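Local coordinates for GTP cyclohydrolase 1 type 2 homolog (Staphylococcus aureus subsp. aureus, PDB 3LNL), which is of unknown function but belongs to the GTP cyclohydrolase I type 2/NIF3 family and assembles into a toroidal hexamer with a dinuclear zinc centre, at residues Ile261-Glu275 / Val323-Val335. The protein carries 2 engineered substitutions. Residues are numbered along the deposited sequence; the frame is centred on the assembly and turned at random.
Sequences IKSKLNIPSVRFVGE and VNLIDINHYSEYV. With ZN (zinc ion), chain F; ZN (zinc ion), chain G.
The guanidinium of R271 meets the D327 carboxylate side-on, with the two planes 46° apart. R271 NE and NH2 both bond to D327 OD2, each at 3.1 Å, from the same face of the carboxylate. OD2 lies close to the guanidinium plane. The Y334 ring has L265 O at its edge, in plane. Y334 OH donates to L265 O at 2.6 Å, from above the carbonyl plane. R271 CG sits between the backbone N and the carbonyl carbon (chi1 56°), and the chain then runs extended alongside D327. R271 NH1 bonds to Y369 of a second subunit, and F367 of that subunit makes a cation-pi contact. Helix 254-264 closes in a Schellman motif at N266. In the C-terminal NIF3 domain, strands 271-273 and 325-327 pair antiparallel, and the ladder continues through R271 and F272 into the second subunit. D327 OD1 accepts from N329 N, an Asx turn. N329 ND2 reaches back to S269 O at 3.0 Å. I267 CD1 packs on I328 CB at 3.7 Å, and I261 CD1 on I328 CG2. Just after the Asx turn, H330 NE2 binds one zinc ion at 2.3 Å, and the E333 carboxylate bridges both.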
ATOM      1  N   ILE B 261     -38.872 -18.040   9.668  1.00 12.39           N
ATOM      2  CA  ILE B 261     -37.819 -18.438   8.771  1.00 12.72           C
ATOM      3  C   ILE B 261     -36.933 -19.542   9.425  1.00 12.38           C
ATOM      4  O   ILE B 261     -36.400 -20.390   8.728  1.00 10.81           O
ATOM      5  CB  ILE B 261     -37.032 -17.224   8.126  1.00 13.10           C
ATOM      6  CG1 ILE B 261     -36.118 -16.498   9.107  1.00 12.84           C
ATOM      7  CG2 ILE B 261     -38.027 -16.258   7.354  1.00 13.49           C
ATOM      8  CD1 ILE B 261     -35.418 -15.288   8.492  1.00 13.01           C
ATOM      9  N   LYS B 262     -36.847 -19.549  10.762  1.00 11.32           N
ATOM     10  CA  LYS B 262     -36.198 -20.629  11.498  1.00 11.57           C
ATOM     11  C   LYS B 262     -36.862 -21.949  11.147  1.00 12.52           C
ATOM     12  O   LYS B 262     -36.159 -22.924  10.836  1.00 13.19           O
ATOM     13  CB  LYS B 262     -36.275 -20.402  13.021  1.00 10.62           C
ATOM     14  CG  LYS B 262     -35.686 -21.571  13.865  1.00  9.77           C
ATOM     15  CD  LYS B 262     -35.840 -21.382  15.368  1.00 11.61           C
ATOM     16  CE  LYS B 262     -35.183 -22.530  16.133  1.00 12.69           C
ATOM     17  NZ  LYS B 262     -35.369 -22.460  17.588  1.00 14.44           N
ATOM     18  N   SER B 263     -38.209 -21.968  11.173  1.00 11.71           N
ATOM     19  CA  SER B 263     -38.969 -23.137  10.817  1.00 13.03           C
ATOM     20  C   SER B 263     -38.835 -23.526   9.332  1.00 13.09           C
ATOM     21  O   SER B 263     -38.549 -24.686   8.986  1.00 12.70           O
ATOM     22  CB  SER B 263     -40.445 -22.898  11.236  1.00 12.77           C
ATOM     23  OG  SER B 263     -41.236 -23.940  10.813  1.00 17.09           O
ATOM     24  N   LYS B 264     -38.953 -22.556   8.447  1.00 13.75           N
ATOM     25  CA  LYS B 264     -38.930 -22.836   7.012  1.00 14.25           C
ATOM     26  C   LYS B 264     -37.574 -23.372   6.545  1.00 15.18           C
ATOM     27  O   LYS B 264     -37.523 -24.228   5.671  1.00 13.55           O
ATOM     28  CB  LYS B 264     -39.275 -21.589   6.198  1.00 14.32           C
ATOM     29  CG  LYS B 264     -40.762 -21.304   6.195  1.00 15.95           C
ATOM     30  CD  LYS B 264     -41.178 -20.044   5.448  1.00 17.68           C
ATOM     31  CE  LYS B 264     -42.735 -19.954   5.479  1.00 20.17           C
ATOM     32  NZ  LYS B 264     -43.145 -18.540   5.344  1.00 24.84           N
ATOM     33  N   LEU B 265     -36.488 -22.854   7.113  1.00 14.59           N
ATOM     34  CA  LEU B 265     -35.162 -23.320   6.769  1.00 15.91           C
ATOM     35  C   LEU B 265     -34.603 -24.426   7.699  1.00 16.23           C
ATOM     36  O   LEU B 265     -33.432 -24.805   7.545  1.00 17.46           O
ATOM     37  CB  LEU B 265     -34.172 -22.134   6.739  1.00 16.19           C
ATOM     38  CG  LEU B 265     -34.308 -21.181   5.540  1.00 19.06           C
ATOM     39  CD1 LEU B 265     -33.748 -19.790   5.851  1.00 23.40           C
ATOM     40  CD2 LEU B 265     -33.570 -21.751   4.367  1.00 23.17           C
ATOM     41  N   ASN B 266     -35.405 -24.874   8.660  1.00 15.76           N
ATOM     42  CA  ASN B 266     -35.047 -25.904   9.641  1.00 16.71           C
ATOM     43  C   ASN B 266     -33.733 -25.583  10.374  1.00 16.90           C
ATOM     44  O   ASN B 266     -32.801 -26.396  10.450  1.00 15.55           O
ATOM     45  CB  ASN B 266     -34.933 -27.251   8.918  1.00 18.31           C
ATOM     46  CG  ASN B 266     -34.994 -28.415   9.859  1.00 22.02           C
ATOM     47  OD1 ASN B 266     -35.661 -28.370  10.886  1.00 30.78           O
ATOM     48  ND2 ASN B 266     -34.300 -29.499   9.500  1.00 30.46           N
ATOM     49  N   ILE B 267     -33.675 -24.385  10.923  1.00 14.70           N
ATOM     50  CA  ILE B 267     -32.490 -23.921  11.561  1.00 14.48           C
ATOM     51  C   ILE B 267     -32.594 -24.264  13.029  1.00 13.79           C
ATOM     52  O   ILE B 267     -33.666 -24.007  13.648  1.00 14.32           O
ATOM     53  CB  ILE B 267     -32.329 -22.385  11.362  1.00 14.39           C
ATOM     54  CG1 ILE B 267     -32.583 -21.995   9.908  1.00 15.83           C
ATOM     55  CG2 ILE B 267     -30.912 -21.925  11.809  1.00 12.55           C
ATOM     56  CD1 ILE B 267     -32.562 -20.417   9.716  1.00 11.73           C
ATOM     57  N   PRO B 268     -31.513 -24.814  13.625  1.00 13.05           N
ATOM     58  CA  PRO B 268     -31.580 -25.199  15.040  1.00 13.31           C
ATOM     59  C   PRO B 268     -31.700 -24.027  16.000  1.00 12.30           C
ATOM     60  O   PRO B 268     -32.344 -24.134  17.028  1.00 11.10           O
ATOM     61  CB  PRO B 268     -30.246 -25.958  15.276  1.00 14.54           C
ATOM     62  CG  PRO B 268     -29.887 -26.496  13.931  1.00 15.29           C
ATOM     63  CD  PRO B 268     -30.324 -25.396  12.961  1.00 14.94           C
ATOM     64  N   SER B 269     -31.125 -22.896  15.624  1.00 13.33           N
ATOM     65  CA  SER B 269     -31.129 -21.714  16.476  1.00 13.27           C
ATOM     66  C   SER B 269     -31.028 -20.503  15.560  1.00 13.43           C
ATOM     67  O   SER B 269     -30.261 -20.507  14.626  1.00 11.74           O
ATOM     68  CB  SER B 269     -29.914 -21.728  17.407  1.00 14.13           C
ATOM     69  OG  SER B 269     -29.767 -20.517  18.113  1.00 13.91           O
ATOM     70  N   VAL B 270     -31.839 -19.472  15.848  1.00 12.95           N
ATOM     71  CA  VAL B 270     -31.754 -18.186  15.190  1.00 12.61           C
ATOM     72  C   VAL B 270     -31.616 -17.098  16.255  1.00 12.94           C
ATOM     73  O   VAL B 270     -32.089 -17.282  17.376  1.00 13.24           O
ATOM     74  CB  VAL B 270     -33.012 -18.004  14.291  1.00 14.46           C
ATOM     75  CG1 VAL B 270     -33.243 -16.580  13.908  1.00 14.64           C
ATOM     76  CG2 VAL B 270     -32.863 -18.952  13.032  1.00 10.90           C
ATOM     77  N   ARG B 271     -30.929 -16.010  15.914  1.00 12.83           N
ATOM     78  CA  ARG B 271     -30.865 -14.838  16.778  1.00 12.70           C
ATOM     79  C   ARG B 271     -31.111 -13.559  15.985  1.00 12.38           C
ATOM     80  O   ARG B 271     -30.766 -13.446  14.775  1.00 12.88           O
ATOM     81  CB  ARG B 271     -29.513 -14.779  17.530  1.00 13.24           C
ATOM     82  CG  ARG B 271     -28.306 -14.798  16.653  1.00 13.04           C
ATOM     83  CD  ARG B 271     -27.027 -15.150  17.417  1.00 13.46           C
ATOM     84  NE  ARG B 271     -25.876 -15.257  16.501  1.00 13.11           N
ATOM     85  CZ  ARG B 271     -24.648 -15.613  16.868  1.00 14.49           C
ATOM     86  NH1 ARG B 271     -24.383 -15.923  18.132  1.00 11.28           N
ATOM     87  NH2 ARG B 271     -23.655 -15.628  15.975  1.00 13.26           N
ATOM     88  N   PHE B 272     -31.740 -12.590  16.648  1.00 11.23           N
ATOM     89  CA  PHE B 272     -32.072 -11.373  15.997  1.00 11.29           C
ATOM     90  C   PHE B 272     -31.671 -10.192  16.831  1.00 11.48           C
ATOM     91  O   PHE B 272     -31.404 -10.314  18.012  1.00 11.95           O
ATOM     92  CB  PHE B 272     -33.538 -11.331  15.575  1.00 10.65           C
ATOM     93  CG  PHE B 272     -34.523 -11.306  16.703  1.00 12.60           C
ATOM     94  CD1 PHE B 272     -34.931 -10.110  17.261  1.00 13.25           C
ATOM     95  CD2 PHE B 272     -35.113 -12.477  17.144  1.00 11.16           C
ATOM     96  CE1 PHE B 272     -35.860 -10.109  18.292  1.00 11.37           C
ATOM     97  CE2 PHE B 272     -36.069 -12.463  18.134  1.00 12.78           C
ATOM     98  CZ  PHE B 272     -36.422 -11.279  18.716  1.00 11.27           C
ATOM     99  N   VAL B 273     -31.539  -9.070  16.155  1.00 11.26           N
ATOM    100  CA  VAL B 273     -31.177  -7.824  16.784  1.00 11.77           C
ATOM    101  C   VAL B 273     -32.237  -6.821  16.431  1.00 12.57           C
ATOM    102  O   VAL B 273     -32.489  -6.576  15.245  1.00 12.19           O
ATOM    103  CB  VAL B 273     -29.785  -7.308  16.279  1.00 11.80           C
ATOM    104  CG1 VAL B 273     -29.400  -5.950  16.948  1.00 13.74           C
ATOM    105  CG2 VAL B 273     -28.702  -8.358  16.519  1.00 11.11           C
ATOM    106  N   GLY B 274     -32.839  -6.222  17.454  1.00 12.16           N
ATOM    107  CA  GLY B 274     -33.907  -5.206  17.281  1.00 13.52           C
ATOM    108  C   GLY B 274     -35.063  -5.510  18.229  1.00 14.39           C
ATOM    109  O   GLY B 274     -35.098  -6.580  18.849  1.00 14.86           O
ATOM    110  N   GLU B 275     -35.991  -4.573  18.348  1.00 15.37           N
ATOM    111  CA  GLU B 275     -37.148  -4.721  19.227  1.00 17.30           C
ATOM    112  C   GLU B 275     -37.971  -5.894  18.662  1.00 15.40           C
ATOM    113  O   GLU B 275     -38.207  -5.987  17.452  1.00 15.21           O
ATOM    114  CB  GLU B 275     -38.015  -3.413  19.295  1.00 17.92           C
ATOM    115  CG  GLU B 275     -37.334  -2.042  19.724  1.00 22.06           C
ATOM    116  CD  GLU B 275     -38.302  -0.778  19.642  1.00 26.62           C
ATOM    117  OE1 GLU B 275     -39.364  -0.813  18.940  1.00 26.93           O
ATOM    118  OE2 GLU B 275     -38.019   0.263  20.304  1.00 29.42           O
ATOM    119  N   VAL B 323     -30.594  -0.613  13.373  1.00 12.37           N
ATOM    120  CA  VAL B 323     -30.584  -1.476  12.206  1.00 11.28           C
ATOM    121  C   VAL B 323     -30.995  -2.888  12.671  1.00 11.84           C
ATOM    122  O   VAL B 323     -30.352  -3.498  13.553  1.00 12.73           O
ATOM    123  CB  VAL B 323     -29.215  -1.464  11.479  1.00 12.49           C
ATOM    124  CG1 VAL B 323     -29.185  -2.559  10.337  1.00 10.55           C
ATOM    125  CG2 VAL B 323     -28.929  -0.080  10.899  1.00 11.45           C
ATOM    126  N   ASN B 324     -32.086  -3.410  12.130  1.00 10.41           N
ATOM    127  CA  ASN B 324     -32.531  -4.694  12.562  1.00 10.87           C
ATOM    128  C   ASN B 324     -31.847  -5.854  11.805  1.00 10.61           C
ATOM    129  O   ASN B 324     -31.696  -5.799  10.595  1.00 10.58           O
ATOM    130  CB  ASN B 324     -34.045  -4.805  12.419  1.00 11.16           C
ATOM    131  CG  ASN B 324     -34.766  -3.749  13.172  1.00 11.28           C
ATOM    132  OD1 ASN B 324     -34.472  -3.517  14.344  1.00 13.27           O
ATOM    133  ND2 ASN B 324     -35.707  -3.090  12.525  1.00  8.17           N
ATOM    134  N   LEU B 325     -31.419  -6.875  12.537  1.00  9.87           N
ATOM    135  CA  LEU B 325     -30.695  -7.994  11.929  1.00 11.47           C
ATOM    136  C   LEU B 325     -31.328  -9.313  12.329  1.00 11.56           C
ATOM    137  O   LEU B 325     -31.920  -9.401  13.399  1.00 10.74           O
ATOM    138  CB  LEU B 325     -29.250  -8.028  12.390  1.00 11.56           C
ATOM    139  CG  LEU B 325     -28.384  -6.808  12.180  1.00 12.14           C
ATOM    140  CD1 LEU B 325     -27.025  -7.042  12.927  1.00 10.39           C
ATOM    141  CD2 LEU B 325     -28.180  -6.473  10.722  1.00 13.61           C
ATOM    142  N   ILE B 326     -31.223 -10.293  11.438  1.00 11.63           N
ATOM    143  CA  ILE B 326     -31.418 -11.697  11.763  1.00 11.32           C
ATOM    144  C   ILE B 326     -30.210 -12.497  11.260  1.00 12.28           C
ATOM    145  O   ILE B 326     -29.832 -12.452  10.082  1.00 12.61           O
ATOM    146  CB  ILE B 326     -32.741 -12.330  11.192  1.00 11.74           C
ATOM    147  CG1 ILE B 326     -33.966 -11.534  11.624  1.00  9.29           C
ATOM    148  CG2 ILE B 326     -32.868 -13.783  11.677  1.00  9.34           C
ATOM    149  CD1 ILE B 326     -35.246 -11.839  10.914  1.00  8.42           C
ATOM    150  N   ASP B 327     -29.617 -13.252  12.178  1.00 12.83           N
ATOM    151  CA  ASP B 327     -28.624 -14.264  11.873  1.00 12.59           C
ATOM    152  C   ASP B 327     -29.307 -15.593  11.656  1.00 12.49           C
ATOM    153  O   ASP B 327     -29.712 -16.258  12.601  1.00 14.13           O
ATOM    154  CB  ASP B 327     -27.613 -14.351  13.014  1.00 12.52           C
ATOM    155  CG  ASP B 327     -26.347 -15.132  12.666  1.00 14.39           C
ATOM    156  OD1 ASP B 327     -26.336 -15.873  11.658  1.00 14.87           O
ATOM    157  OD2 ASP B 327     -25.359 -14.996  13.434  1.00 12.16           O
ATOM    158  N   ILE B 328     -29.395 -16.008  10.393  1.00 11.86           N
ATOM    159  CA  ILE B 328     -29.939 -17.327  10.053  1.00 11.70           C
ATOM    160  C   ILE B 328     -28.834 -18.407   9.952  1.00 11.66           C
ATOM    161  O   ILE B 328     -29.116 -19.588   9.609  1.00 12.54           O
ATOM    162  CB  ILE B 328     -30.719 -17.323   8.750  1.00 11.70           C
ATOM    163  CG1 ILE B 328     -29.884 -16.781   7.589  1.00 11.17           C
ATOM    164  CG2 ILE B 328     -32.024 -16.580   8.938  1.00 12.01           C
ATOM    165  CD1 ILE B 328     -30.550 -17.032   6.161  1.00 10.61           C
ATOM    166  N   ASN B 329     -27.606 -17.982  10.266  1.00 11.12           N
ATOM    167  CA  ASN B 329     -26.386 -18.778  10.154  1.00 11.02           C
ATOM    168  C   ASN B 329     -25.899 -18.853   8.715  1.00 12.14           C
ATOM    169  O   ASN B 329     -26.685 -18.761   7.749  1.00 14.33           O
ATOM    170  CB  ASN B 329     -26.550 -20.155  10.820  1.00 12.39           C
ATOM    171  CG  ASN B 329     -27.013 -20.043  12.285  1.00 13.12           C
ATOM    172  OD1 ASN B 329     -26.511 -19.195  13.031  1.00 13.53           O
ATOM    173  ND2 ASN B 329     -28.046 -20.811  12.652  1.00 11.24           N
ATOM    174  N   HIS B 330     -24.589 -18.881   8.558  1.00 11.61           N
ATOM    175  CA  HIS B 330     -23.967 -18.973   7.257  1.00 11.42           C
ATOM    176  C   HIS B 330     -24.404 -20.290   6.621  1.00 12.73           C
ATOM    177  O   HIS B 330     -24.647 -20.335   5.394  1.00 11.65           O
ATOM    178  CB  HIS B 330     -22.467 -18.963   7.487  1.00 12.67           C
ATOM    179  CG  HIS B 330     -21.604 -18.797   6.274  1.00 11.18           C
ATOM    180  ND1 HIS B 330     -20.461 -18.012   6.302  1.00 11.29           N
ATOM    181  CD2 HIS B 330     -21.673 -19.329   5.034  1.00 11.00           C
ATOM    182  CE1 HIS B 330     -19.847 -18.103   5.127  1.00 11.69           C
ATOM    183  NE2 HIS B 330     -20.608 -18.816   4.309  1.00 10.60           N
ATOM    184  N   TYR B 331     -24.509 -21.347   7.454  1.00 11.78           N
ATOM    185  CA  TYR B 331     -24.928 -22.641   6.967  1.00 12.25           C
ATOM    186  C   TYR B 331     -26.260 -22.646   6.181  1.00 13.34           C
ATOM    187  O   TYR B 331     -26.479 -23.548   5.350  1.00 13.28           O
ATOM    188  CB  TYR B 331     -24.950 -23.713   8.081  1.00 12.88           C
ATOM    189  CG  TYR B 331     -25.175 -25.092   7.520  1.00 11.20           C
ATOM    190  CD1 TYR B 331     -24.190 -25.693   6.743  1.00 10.21           C
ATOM    191  CD2 TYR B 331     -26.397 -25.721   7.648  1.00 13.37           C
ATOM    192  CE1 TYR B 331     -24.400 -26.911   6.112  1.00 10.85           C
ATOM    193  CE2 TYR B 331     -26.626 -26.965   7.051  1.00 12.41           C
ATOM    194  CZ  TYR B 331     -25.599 -27.546   6.256  1.00 12.00           C
ATOM    195  OH  TYR B 331     -25.797 -28.764   5.663  1.00 12.00           O
ATOM    196  N   SER B 332     -27.128 -21.656   6.388  1.00 12.71           N
ATOM    197  CA  SER B 332     -28.334 -21.554   5.612  1.00 12.00           C
ATOM    198  C   SER B 332     -28.134 -21.379   4.107  1.00 12.60           C
ATOM    199  O   SER B 332     -29.068 -21.610   3.364  1.00 12.40           O
ATOM    200  CB  SER B 332     -29.286 -20.518   6.151  1.00 11.22           C
ATOM    201  OG  SER B 332     -29.816 -20.918   7.402  1.00 12.06           O
ATOM    202  N   GLU B 333     -26.923 -21.087   3.652  1.00 12.01           N
ATOM    203  CA  GLU B 333     -26.619 -21.247   2.221  1.00 12.19           C
ATOM    204  C   GLU B 333     -26.824 -22.672   1.679  1.00 12.02           C
ATOM    205  O   GLU B 333     -26.835 -22.871   0.463  1.00 12.50           O
ATOM    206  CB  GLU B 333     -25.205 -20.780   1.926  1.00 11.86           C
ATOM    207  CG  GLU B 333     -25.000 -19.311   2.097  1.00 12.82           C
ATOM    208  CD  GLU B 333     -23.725 -18.877   1.492  1.00 12.07           C
ATOM    209  OE1 GLU B 333     -23.782 -18.304   0.382  1.00 14.45           O
ATOM    210  OE2 GLU B 333     -22.665 -19.184   2.071  1.00 15.07           O
ATOM    211  N   TYR B 334     -27.036 -23.657   2.564  1.00 12.31           N
ATOM    212  CA  TYR B 334     -27.258 -25.050   2.102  1.00 13.63           C
ATOM    213  C   TYR B 334     -28.451 -25.192   1.193  1.00 12.84           C
ATOM    214  O   TYR B 334     -28.558 -26.188   0.488  1.00 13.28           O
ATOM    215  CB  TYR B 334     -27.429 -26.045   3.283  1.00 13.21           C
ATOM    216  CG  TYR B 334     -28.825 -25.997   3.852  1.00 14.50           C
ATOM    217  CD1 TYR B 334     -29.805 -26.798   3.325  1.00 14.84           C
ATOM    218  CD2 TYR B 334     -29.179 -25.105   4.888  1.00 13.94           C
ATOM    219  CE1 TYR B 334     -31.122 -26.755   3.784  1.00 14.88           C
ATOM    220  CE2 TYR B 334     -30.513 -25.081   5.403  1.00 11.81           C
ATOM    221  CZ  TYR B 334     -31.469 -25.904   4.835  1.00 15.84           C
ATOM    222  OH  TYR B 334     -32.778 -25.890   5.241  1.00 13.75           O
ATOM    223  N   VAL B 335     -29.345 -24.196   1.175  1.00 13.74           N
ATOM    224  CA  VAL B 335     -30.476 -24.219   0.257  1.00 12.72           C
ATOM    225  C   VAL B 335     -30.021 -24.294  -1.182  1.00 12.98           C
ATOM    226  O   VAL B 335     -30.808 -24.645  -2.042  1.00 13.21           O
ATOM    227  CB  VAL B 335     -31.461 -22.964   0.421  1.00 14.07           C
ATOM    228  CG1 VAL B 335     -32.071 -22.950   1.837  1.00 15.25           C
ATOM    229  CG2 VAL B 335     -30.739 -21.640   0.116  1.00 13.00           C
TER
HETATM  230 ZN    ZN F 401     -20.645 -18.722   1.992  0.50 22.70          ZN
HETATM  231 ZN    ZN G 402     -22.429 -17.507  -0.798  0.50 23.93          ZN
HETATM  232  O   HOH W   1     -35.971  -2.316  16.264  1.00 15.97           O
HETATM  233  O   HOH W   2     -18.445 -18.321   2.164  1.00 10.50           O
HETATM  234  O   HOH W   3     -20.750 -16.533   2.377  1.00 12.13           O
HETATM  235  O   HOH W   4     -20.538 -17.920  -0.014  1.00 12.36           O
HETATM  236  O   HOH W   5     -22.115 -15.879   0.637  1.00 12.58           O